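Local coordinates for magnesium and cobalt efflux protein CorC (Neisseria meningitidis, PDB 2PLI) that probably takes part in the transport of magnesium and cobalt ions, this chain being its transporter-associated domain, which binds zinc in the crystal, at residues A[35-39]-A[67-72]. Numbering follows the deposited sequence.
Sequences FGTEY and IGGLQF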
ATOM      1  N   PHE A  35      -1.713  -7.378  -8.233  1.00  4.91           N
ATOM      2  CA  PHE A  35      -1.662  -8.055  -9.504  1.00  6.09           C
ATOM      3  C   PHE A  35      -2.867  -8.911  -9.815  1.00  6.70           C
ATOM      4  O   PHE A  35      -3.003  -9.384 -10.933  1.00  8.11           O
ATOM      5  CB  PHE A  35      -0.427  -8.953  -9.584  1.00  6.20           C
ATOM      6  CG  PHE A  35       0.853  -8.196  -9.719  1.00  2.80           C
ATOM      7  CD1 PHE A  35       1.190  -7.585 -10.912  1.00  3.82           C
ATOM      8  CD2 PHE A  35       1.724  -8.074  -8.650  1.00  3.31           C
ATOM      9  CE1 PHE A  35       2.346  -6.860 -11.028  1.00  3.58           C
ATOM     10  CE2 PHE A  35       2.891  -7.365  -8.763  1.00  4.77           C
ATOM     11  CZ  PHE A  35       3.204  -6.736  -9.939  1.00  3.76           C
ATOM     12  N   GLY A  36      -3.723  -9.130  -8.844  1.00  8.73           N
ATOM     13  CA  GLY A  36      -4.836 -10.073  -9.023  1.00  9.71           C
ATOM     14  C   GLY A  36      -4.425 -11.548  -9.047  1.00 10.91           C
ATOM     15  O   GLY A  36      -5.202 -12.429  -9.495  1.00 12.77           O
ATOM     16  N   THR A  37      -3.236 -11.835  -8.548  1.00 11.21           N
ATOM     17  CA  THR A  37      -2.715 -13.190  -8.351  1.00 10.22           C
ATOM     18  C   THR A  37      -3.329 -13.817  -7.097  1.00 11.63           C
ATOM     19  O   THR A  37      -3.946 -13.142  -6.277  1.00 10.17           O
ATOM     20  CB  THR A  37      -1.179 -13.162  -8.279  1.00 10.79           C
ATOM     21  OG1 THR A  37      -0.768 -12.153  -7.339  1.00  9.09           O
ATOM     22  CG2 THR A  37      -0.577 -12.816  -9.653  1.00  9.08           C
ATOM     23  N   GLU A  38      -3.141 -15.126  -6.961  1.00 11.78           N
ATOM     24  CA  GLU A  38      -3.634 -15.865  -5.818  1.00 13.81           C
ATOM     25  C   GLU A  38      -2.526 -16.730  -5.234  1.00 13.41           C
ATOM     26  O   GLU A  38      -2.708 -17.927  -4.926  1.00 11.96           O
ATOM     27  CB  GLU A  38      -4.851 -16.707  -6.242  1.00 13.85           C
ATOM     28  CG  GLU A  38      -6.097 -15.887  -6.540  1.00 16.86           C
ATOM     29  CD  GLU A  38      -7.226 -16.736  -7.110  1.00 19.44           C
ATOM     30  OE1 GLU A  38      -7.248 -17.965  -6.854  1.00 24.77           O
ATOM     31  OE2 GLU A  38      -8.094 -16.171  -7.820  1.00 27.93           O
ATOM     32  N   TYR A  39      -1.351 -16.119  -5.097  1.00 13.20           N
ATOM     33  CA  TYR A  39      -0.233 -16.777  -4.501  1.00 13.74           C
ATOM     34  C   TYR A  39      -0.496 -17.084  -3.054  1.00 15.50           C
ATOM     35  O   TYR A  39      -1.171 -16.352  -2.341  1.00 15.37           O
ATOM     36  CB  TYR A  39       0.984 -15.888  -4.554  1.00 13.63           C
ATOM     37  CG  TYR A  39       1.454 -15.478  -5.920  1.00 13.04           C
ATOM     38  CD1 TYR A  39       1.522 -16.367  -6.970  1.00 12.58           C
ATOM     39  CD2 TYR A  39       1.920 -14.189  -6.146  1.00 15.09           C
ATOM     40  CE1 TYR A  39       2.006 -15.984  -8.209  1.00 11.74           C
ATOM     41  CE2 TYR A  39       2.416 -13.821  -7.360  1.00 14.26           C
ATOM     42  CZ  TYR A  39       2.432 -14.701  -8.407  1.00 12.93           C
ATOM     43  OH  TYR A  39       2.941 -14.263  -9.615  1.00 12.29           O
ATOM     44  N   ILE A  67       6.097 -17.466 -11.868  1.00 10.56           N
ATOM     45  CA  ILE A  67       5.136 -17.933 -10.872  1.00 10.47           C
ATOM     46  C   ILE A  67       3.780 -17.401 -11.297  1.00 11.02           C
ATOM     47  O   ILE A  67       3.551 -16.193 -11.335  1.00  8.54           O
ATOM     48  CB  ILE A  67       5.436 -17.423  -9.452  1.00 10.04           C
ATOM     49  CG1 ILE A  67       6.939 -17.478  -9.135  1.00 10.19           C
ATOM     50  CG2 ILE A  67       4.575 -18.203  -8.437  1.00 11.17           C
ATOM     51  CD1 ILE A  67       7.310 -16.887  -7.746  1.00 11.75           C
ATOM     52  N   GLY A  68       2.877 -18.305 -11.645  1.00 12.02           N
ATOM     53  CA  GLY A  68       1.621 -17.854 -12.193  1.00 13.23           C
ATOM     54  C   GLY A  68       1.942 -17.095 -13.470  1.00 13.79           C
ATOM     55  O   GLY A  68       2.778 -17.535 -14.288  1.00 16.35           O
ATOM     56  N   GLY A  69       1.303 -15.958 -13.652  1.00 12.12           N
ATOM     57  CA  GLY A  69       1.455 -15.224 -14.902  1.00 10.93           C
ATOM     58  C   GLY A  69       2.484 -14.110 -14.813  1.00  9.87           C
ATOM     59  O   GLY A  69       2.457 -13.201 -15.635  1.00 10.89           O
ATOM     60  N   LEU A  70       3.361 -14.177 -13.819  1.00  8.91           N
ATOM     61  CA  LEU A  70       4.381 -13.154 -13.605  1.00  8.71           C
ATOM     62  C   LEU A  70       5.779 -13.768 -13.655  1.00  8.00           C
ATOM     63  O   LEU A  70       6.006 -14.850 -13.103  1.00  8.85           O
ATOM     64  CB  LEU A  70       4.216 -12.461 -12.254  1.00  8.45           C
ATOM     65  CG  LEU A  70       2.970 -11.620 -12.020  1.00  9.93           C
ATOM     66  CD1 LEU A  70       3.020 -10.995 -10.619  1.00  9.60           C
ATOM     67  CD2 LEU A  70       2.783 -10.563 -13.101  1.00 11.60           C
ATOM     68  N   GLN A  71       6.708 -13.055 -14.280  1.00  7.58           N
ATOM     69  CA  GLN A  71       8.130 -13.425 -14.279  1.00  7.60           C
ATOM     70  C   GLN A  71       8.840 -12.484 -13.328  1.00  6.58           C
ATOM     71  O   GLN A  71       8.682 -11.239 -13.428  1.00  7.97           O
ATOM     72  CB  GLN A  71       8.731 -13.254 -15.665  1.00  7.44           C
ATOM     73  CG  GLN A  71      10.227 -13.566 -15.663  1.00 10.62           C
ATOM     74  CD  GLN A  71      10.877 -13.244 -16.970  1.00 11.22           C
ATOM     75  OE1 GLN A  71      10.804 -14.035 -17.920  1.00 16.31           O
ATOM     76  NE2 GLN A  71      11.513 -12.077 -17.053  1.00 16.30           N
ATOM     77  N   PHE A  72       9.596 -13.048 -12.406  1.00  5.21           N
ATOM     78  CA  PHE A  72      10.368 -12.271 -11.450  1.00  5.48           C
ATOM     79  C   PHE A  72      11.819 -12.515 -11.749  1.00  5.53           C
ATOM     80  O   PHE A  72      12.230 -13.680 -11.786  1.00  7.52           O
ATOM     81  CB  PHE A  72      10.100 -12.726 -10.031  1.00  6.89           C
ATOM     82  CG  PHE A  72       8.718 -12.480  -9.584  1.00  4.39           C
ATOM     83  CD1 PHE A  72       8.340 -11.261  -9.088  1.00  5.20           C
ATOM     84  CD2 PHE A  72       7.752 -13.458  -9.752  1.00  5.16           C
ATOM     85  CE1 PHE A  72       7.022 -11.013  -8.716  1.00  7.08           C
ATOM     86  CE2 PHE A  72       6.449 -13.255  -9.367  1.00  5.74           C
ATOM     87  CZ  PHE A  72       6.055 -12.022  -8.858  1.00  6.42           C
TER
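Tyr39 reaches from the loop after helix 28-35 to the tight turn of the β-hairpin formed by strands 64-67 and 70-77 in the antiparallel sheet of this transporter-associated domain. Its hydroxyl OH donates a 2.7 Å hydrogen bond to Ile67 O, the carbonyl of the first residue of the type II' turn Ile67-Leu70. That oxygen also accepts from Leu70 N within the turn; the two donors arrive from opposite faces of the carbonyl plane, the hydroxyl 42° out of it. Gly68, the second residue of the turn, adopts a positive phi, which favours glycine. Alongside the bond, Tyr39 CE1 packs against Ile67 CG2 at 3.4 Å, while OH lies in the plane of the Phe72 ring, at its edge, 3.7 Å from Phe72 CE2. Leu70 bridges the loop residues: CD1 sits 3.4 Å from Tyr39 OH and also touches Thr37 CG2. With its CG anti to the carbonyl carbon (chi1 -72°), the Phe35 ring turns one face to the hairpin, and Leu70 CD1 makes a CH-pi contact 3.7 Å from its centroid, 15° off the normal. Thr37 CB lies over one face of the Tyr39 ring, offset toward its rim. Farther out, Ile28, Ile31 and Leu50 pack on the tyrosine, and Phe35 meets Trp20 edge-to-face. Asn32 of the preceding helix ties the loop back to it, OD1 hydrogen-bonded to Thr37 OG1 and ND2 to Tyr39 O.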